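Local coordinates for protein probable ribosomal RNA small subunit methyltransferase (PDB 3DMH) that methylates the exocyclic N2 of a guanosine in 16S ribosomal RNA, taking the methyl group from S-adenosylmethionine, at residues Val42-Gly55 against Gly59-Glu73. Numbering follows the deposited sequence.
Sequences VEPFGERALDLNPG and GSLPLEGRMAVERLE
D51 and S60 form the shortest polar link between 42-55 and 59-73: S60 OG donates to D51 OD2 over 2.6 Å, reaching the oxygen from its anti side. Turned away from its own backbone N (chi1 -171°), the D51 carboxylate also accepts the backbone N-H of N53 on OD1, an Asx turn, while a water bonded to OD2 bridges to P54 O and S60 N. Farther along, E73 OE1 accepts from G55 N at 2.9 Å, 32° out of the carboxylate plane; E73 OE2 holds S75 N. A parallel ladder joins strands 48-51 and 68-73, running from A68 N on E47 O (2.9 Å) through A49 and E70 to L72 N on D51 O (2.9 Å).

On the face carrying A49 and D51, the methyl of A49 meets L63 CD1 and M67 CE. The bend at chi3 of M67 (72°) brings CE against the backbone from F45 O to A49 N, 3.7 Å from A49 CB, with SD beside P44. The P44 ring lies over one face of the R66 guanidinium, CG 3.5 Å above its plane, and V42 CG2 packs crosswise on P62. On the other face L50 CD1 touches L72 CG at 3.8 Å. R48 and E70 also project there, paired with D103 and R90 on the flanking strands.

These are adjacent parallel strands of the N-terminal seven-stranded sheet, whose 3-2-1-4-5-7-6 order is that of the Rossmann-like methyltransferase fold. S-adenosylmethionine is bound mainly by the C-terminal domain, about 11 Å from the side chain of E73; here, the buried D51 carboxylate is satisfied by hydroxyl, backbone N-H and water, tying the turn after strand 48-51 to the start of 59-73.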
loop_
_atom_site.group_PDB
_atom_site.type_symbol
_atom_site.label_atom_id
_atom_site.label_comp_id
_atom_site.label_asym_id
_atom_site.label_seq_id
_atom_site.Cartn_x
_atom_site.Cartn_y
_atom_site.Cartn_z
ATOM N N VAL A 42 -7.946 19.491 13.958
ATOM C CA VAL A 42 -6.921 19.160 14.960
ATOM C C VAL A 42 -6.317 20.400 15.634
ATOM O O VAL A 42 -5.984 21.391 14.969
ATOM C CB VAL A 42 -5.798 18.296 14.382
ATOM C CG1 VAL A 42 -6.352 16.974 13.905
ATOM C CG2 VAL A 42 -5.128 19.018 13.239
ATOM N N GLU A 43 -6.188 20.315 16.959
ATOM C CA GLU A 43 -5.598 21.363 17.790
ATOM C C GLU A 43 -4.517 20.734 18.664
ATOM O O GLU A 43 -4.648 19.575 19.062
ATOM C CB GLU A 43 -6.659 21.961 18.727
ATOM C CG GLU A 43 -7.966 22.355 18.055
ATOM C CD GLU A 43 -7.999 23.804 17.655
ATOM O OE1 GLU A 43 -7.192 24.589 18.205
ATOM O OE2 GLU A 43 -8.841 24.166 16.801
ATOM N N PRO A 44 -3.443 21.486 18.966
ATOM C CA PRO A 44 -2.416 20.951 19.861
ATOM C C PRO A 44 -2.947 20.529 21.231
ATOM O O PRO A 44 -3.863 21.162 21.796
ATOM C CB PRO A 44 -1.430 22.115 20.012
ATOM C CG PRO A 44 -1.608 22.912 18.786
ATOM C CD PRO A 44 -3.083 22.826 18.458
ATOM N N PHE A 45 -2.357 19.458 21.749
ATOM C CA PHE A 45 -2.613 19.002 23.107
ATOM C C PHE A 45 -1.334 18.360 23.616
ATOM O O PHE A 45 -0.875 17.382 23.049
ATOM C CB PHE A 45 -3.753 17.978 23.130
ATOM C CG PHE A 45 -4.035 17.432 24.496
ATOM C CD1 PHE A 45 -4.781 18.174 25.401
ATOM C CD2 PHE A 45 -3.533 16.194 24.898
ATOM C CE1 PHE A 45 -5.045 17.693 26.674
ATOM C CE2 PHE A 45 -3.790 15.709 26.175
ATOM C CZ PHE A 45 -4.550 16.449 27.056
ATOM N N GLY A 46 -0.754 18.904 24.679
ATOM C CA GLY A 46 0.501 18.375 25.195
ATOM C C GLY A 46 1.652 18.706 24.259
ATOM O O GLY A 46 1.576 19.661 23.498
ATOM N N GLU A 47 2.722 17.913 24.326
ATOM C CA GLU A 47 3.969 18.243 23.628
ATOM C C GLU A 47 4.314 17.308 22.479
ATOM O O GLU A 47 4.931 17.734 21.515
ATOM C CB GLU A 47 5.145 18.224 24.608
ATOM C CG GLU A 47 5.179 19.406 25.581
ATOM C CD GLU A 47 4.066 19.366 26.605
ATOM O OE1 GLU A 47 3.730 18.254 27.078
ATOM O OE2 GLU A 47 3.523 20.450 26.935
ATOM N N ARG A 48 3.925 16.043 22.604
ATOM C CA ARG A 48 4.327 14.999 21.645
ATOM C C ARG A 48 3.123 14.373 20.936
ATOM O O ARG A 48 2.239 13.804 21.577
ATOM C CB ARG A 48 5.101 13.895 22.361
ATOM C CG ARG A 48 6.320 14.375 23.133
ATOM C CD ARG A 48 6.618 13.422 24.296
ATOM N NE ARG A 48 5.482 13.327 25.229
ATOM C CZ ARG A 48 5.353 12.427 26.201
ATOM N NH1 ARG A 48 6.302 11.519 26.432
ATOM N NH2 ARG A 48 4.267 12.446 26.959
ATOM N N ALA A 49 3.104 14.465 19.607
ATOM C CA ALA A 49 2.019 13.891 18.811
ATOM C C ALA A 49 2.518 12.782 17.897
ATOM O O ALA A 49 3.674 12.808 17.455
ATOM C CB ALA A 49 1.332 14.968 17.956
ATOM N N LEU A 50 1.624 11.849 17.586
ATOM C CA LEU A 50 1.925 10.770 16.646
ATOM C C LEU A 50 0.800 10.686 15.611
ATOM O O LEU A 50 -0.363 10.558 15.976
ATOM C CB LEU A 50 2.035 9.441 17.409
ATOM C CG LEU A 50 2.399 8.182 16.604
ATOM C CD1 LEU A 50 3.791 8.276 16.037
ATOM C CD2 LEU A 50 2.240 6.916 17.491
ATOM N N ASP A 51 1.145 10.732 14.322
ATOM C CA ASP A 51 0.165 10.492 13.247
ATOM C C ASP A 51 0.364 9.075 12.723
ATOM O O ASP A 51 1.442 8.752 12.227
ATOM C CB ASP A 51 0.387 11.503 12.114
ATOM C CG ASP A 51 -0.696 11.469 11.066
ATOM O OD1 ASP A 51 -1.359 10.433 10.862
ATOM O OD2 ASP A 51 -0.834 12.511 10.378
ATOM N N LEU A 52 -0.664 8.233 12.854
ATOM C CA LEU A 52 -0.558 6.808 12.494
ATOM C C LEU A 52 -0.951 6.481 11.057
ATOM O O LEU A 52 -0.873 5.320 10.648
ATOM C CB LEU A 52 -1.392 5.944 13.465
ATOM C CG LEU A 52 -0.816 5.857 14.867
ATOM C CD1 LEU A 52 -1.790 5.062 15.750
ATOM C CD2 LEU A 52 0.554 5.194 14.857
ATOM N N ASN A 53 -1.407 7.478 10.296
ATOM C CA ASN A 53 -1.807 7.236 8.900
ATOM C C ASN A 53 -1.711 8.546 8.144
ATOM O O ASN A 53 -2.733 9.093 7.716
ATOM C CB ASN A 53 -3.226 6.651 8.820
ATOM C CG ASN A 53 -3.659 6.342 7.382
ATOM O OD1 ASN A 53 -2.819 6.122 6.492
ATOM N ND2 ASN A 53 -4.961 6.347 7.141
ATOM N N PRO A 54 -0.490 9.090 8.043
ATOM C CA PRO A 54 -0.400 10.494 7.582
ATOM C C PRO A 54 -0.658 10.736 6.109
ATOM O O PRO A 54 -1.113 11.825 5.766
ATOM C CB PRO A 54 1.041 10.890 7.900
ATOM C CG PRO A 54 1.794 9.587 7.887
ATOM C CD PRO A 54 0.828 8.537 8.419
ATOM N N GLY A 55 -0.370 9.769 5.248
ATOM C CA GLY A 55 -0.358 10.075 3.795
ATOM C C GLY A 55 0.616 11.215 3.557
ATOM O O GLY A 55 1.714 11.229 4.094
ATOM N N GLY A 59 -3.565 16.087 7.175
ATOM C CA GLY A 59 -4.473 15.969 8.325
ATOM C C GLY A 59 -3.910 16.461 9.651
ATOM O O GLY A 59 -4.641 17.091 10.439
ATOM N N SER A 60 -2.630 16.197 9.911
ATOM C CA SER A 60 -2.034 16.597 11.177
ATOM C C SER A 60 -1.121 17.805 11.007
ATOM O O SER A 60 -0.477 18.224 11.959
ATOM C CB SER A 60 -1.248 15.436 11.809
ATOM O OG SER A 60 -0.245 14.955 10.927
ATOM N N LEU A 61 -1.108 18.393 9.802
ATOM C CA LEU A 61 -0.188 19.526 9.545
ATOM C C LEU A 61 -0.342 20.714 10.507
ATOM O O LEU A 61 0.657 21.366 10.825
ATOM C CB LEU A 61 -0.259 20.002 8.098
ATOM C CG LEU A 61 0.917 20.864 7.611
ATOM C CD1 LEU A 61 2.248 20.119 7.696
ATOM C CD2 LEU A 61 0.658 21.260 6.172
ATOM N N PRO A 62 -1.575 21.007 10.963
ATOM C CA PRO A 62 -1.708 22.133 11.914
ATOM C C PRO A 62 -0.879 21.994 13.190
ATOM O O PRO A 62 -0.607 23.003 13.855
ATOM C CB PRO A 62 -3.215 22.156 12.231
ATOM C CG PRO A 62 -3.846 21.605 10.978
ATOM C CD PRO A 62 -2.899 20.474 10.576
ATOM N N LEU A 63 -0.483 20.761 13.543
ATOM C CA LEU A 63 0.307 20.516 14.754
ATOM C C LEU A 63 1.797 20.814 14.561
ATOM O O LEU A 63 2.518 21.011 15.530
ATOM C CB LEU A 63 0.139 19.056 15.214
ATOM C CG LEU A 63 -1.307 18.575 15.385
ATOM C CD1 LEU A 63 -1.328 17.097 15.787
ATOM C CD2 LEU A 63 -2.099 19.407 16.427
ATOM N N GLU A 64 2.237 20.852 13.296
ATOM C CA GLU A 64 3.657 21.035 12.990
ATOM C C GLU A 64 4.110 22.420 13.457
ATOM O O GLU A 64 3.443 23.422 13.229
ATOM C CB GLU A 64 3.905 20.797 11.479
ATOM C CG GLU A 64 5.391 20.841 11.023
ATOM C CD GLU A 64 6.242 19.641 11.448
ATOM O OE1 GLU A 64 5.728 18.618 11.997
ATOM O OE2 GLU A 64 7.471 19.721 11.218
ATOM N N GLY A 65 5.215 22.464 14.188
ATOM C CA GLY A 65 5.697 23.749 14.694
ATOM C C GLY A 65 5.107 24.186 16.026
ATOM O O GLY A 65 5.651 25.083 16.677
ATOM N N ARG A 66 3.996 23.569 16.432
ATOM C CA ARG A 66 3.387 23.818 17.749
ATOM C C ARG A 66 3.622 22.665 18.738
ATOM O O ARG A 66 3.559 22.843 19.961
ATOM C CB ARG A 66 1.895 24.077 17.581
ATOM C CG ARG A 66 1.611 25.325 16.746
ATOM C CD ARG A 66 0.622 26.208 17.482
ATOM N NE ARG A 66 -0.729 26.005 16.985
ATOM C CZ ARG A 66 -1.831 26.275 17.680
ATOM N NH1 ARG A 66 -1.753 26.730 18.925
ATOM N NH2 ARG A 66 -3.017 26.066 17.134
ATOM N N MET A 67 3.894 21.489 18.186
ATOM C CA MET A 67 4.102 20.250 18.925
ATOM C C MET A 67 5.237 19.528 18.235
ATOM O O MET A 67 5.509 19.809 17.062
ATOM C CB MET A 67 2.877 19.328 18.774
ATOM C CG MET A 67 1.668 19.801 19.497
ATOM S SD MET A 67 0.453 18.496 19.528
ATOM C CE MET A 67 1.216 17.381 20.707
ATOM N N ALA A 68 5.864 18.582 18.926
ATOM C CA ALA A 68 6.723 17.614 18.240
ATOM C C ALA A 68 5.793 16.594 17.606
ATOM O O ALA A 68 4.949 16.020 18.289
ATOM C CB ALA A 68 7.661 16.940 19.216
ATOM N N VAL A 69 5.917 16.394 16.305
ATOM C CA VAL A 69 5.036 15.448 15.620
ATOM C C VAL A 69 5.841 14.344 14.943
ATOM O O VAL A 69 6.712 14.621 14.106
ATOM C CB VAL A 69 4.171 16.142 14.555
ATOM C CG1 VAL A 69 3.219 15.153 13.883
ATOM C CG2 VAL A 69 3.395 17.322 15.165
ATOM N N GLU A 70 5.534 13.104 15.303
ATOM C CA GLU A 70 6.117 11.941 14.630
ATOM C C GLU A 70 5.024 11.333 13.750
ATOM O O GLU A 70 3.831 11.484 14.024
ATOM C CB GLU A 70 6.621 10.943 15.673
ATOM C CG GLU A 70 7.212 9.637 15.114
ATOM C CD GLU A 70 8.437 9.850 14.237
ATOM O OE1 GLU A 70 9.555 9.615 14.756
ATOM O OE2 GLU A 70 8.299 10.249 13.054
ATOM N N ARG A 71 5.429 10.675 12.673
ATOM C CA ARG A 71 4.478 10.121 11.695
ATOM C C ARG A 71 4.953 8.743 11.329
ATOM O O ARG A 71 6.127 8.589 10.994
ATOM C CB ARG A 71 4.444 10.991 10.435
ATOM C CG ARG A 71 4.056 12.436 10.701
ATOM C CD ARG A 71 4.321 13.308 9.452
ATOM N NE ARG A 71 3.880 14.676 9.754
ATOM C CZ ARG A 71 4.582 15.548 10.477
ATOM N NH1 ARG A 71 5.811 15.257 10.941
ATOM N NH2 ARG A 71 4.055 16.733 10.736
ATOM N N LEU A 72 4.065 7.755 11.403
ATOM C CA LEU A 72 4.418 6.390 10.966
ATOM C C LEU A 72 3.659 6.084 9.693
ATOM O O LEU A 72 2.428 6.105 9.695
ATOM C CB LEU A 72 4.060 5.359 12.061
ATOM C CG LEU A 72 4.676 5.654 13.443
ATOM C CD1 LEU A 72 4.403 4.456 14.341
ATOM C CD2 LEU A 72 6.161 5.945 13.414
ATOM N N GLU A 73 4.383 5.740 8.626
ATOM C CA GLU A 73 3.736 5.586 7.342
ATOM C C GLU A 73 4.250 4.347 6.611
ATOM O O GLU A 73 5.459 4.056 6.604
ATOM C CB GLU A 73 3.970 6.843 6.526
ATOM C CG GLU A 73 3.433 6.817 5.087
ATOM C CD GLU A 73 1.951 6.520 5.025
ATOM O OE1 GLU A 73 1.150 7.329 5.527
ATOM O OE2 GLU A 73 1.535 5.472 4.477
HETATM O O HOH W 1 -4.933 24.006 15.305
HETATM O O HOH W 2 -1.832 13.650 8.099
HETATM O O HOH W 3 -0.590 4.291 6.090
#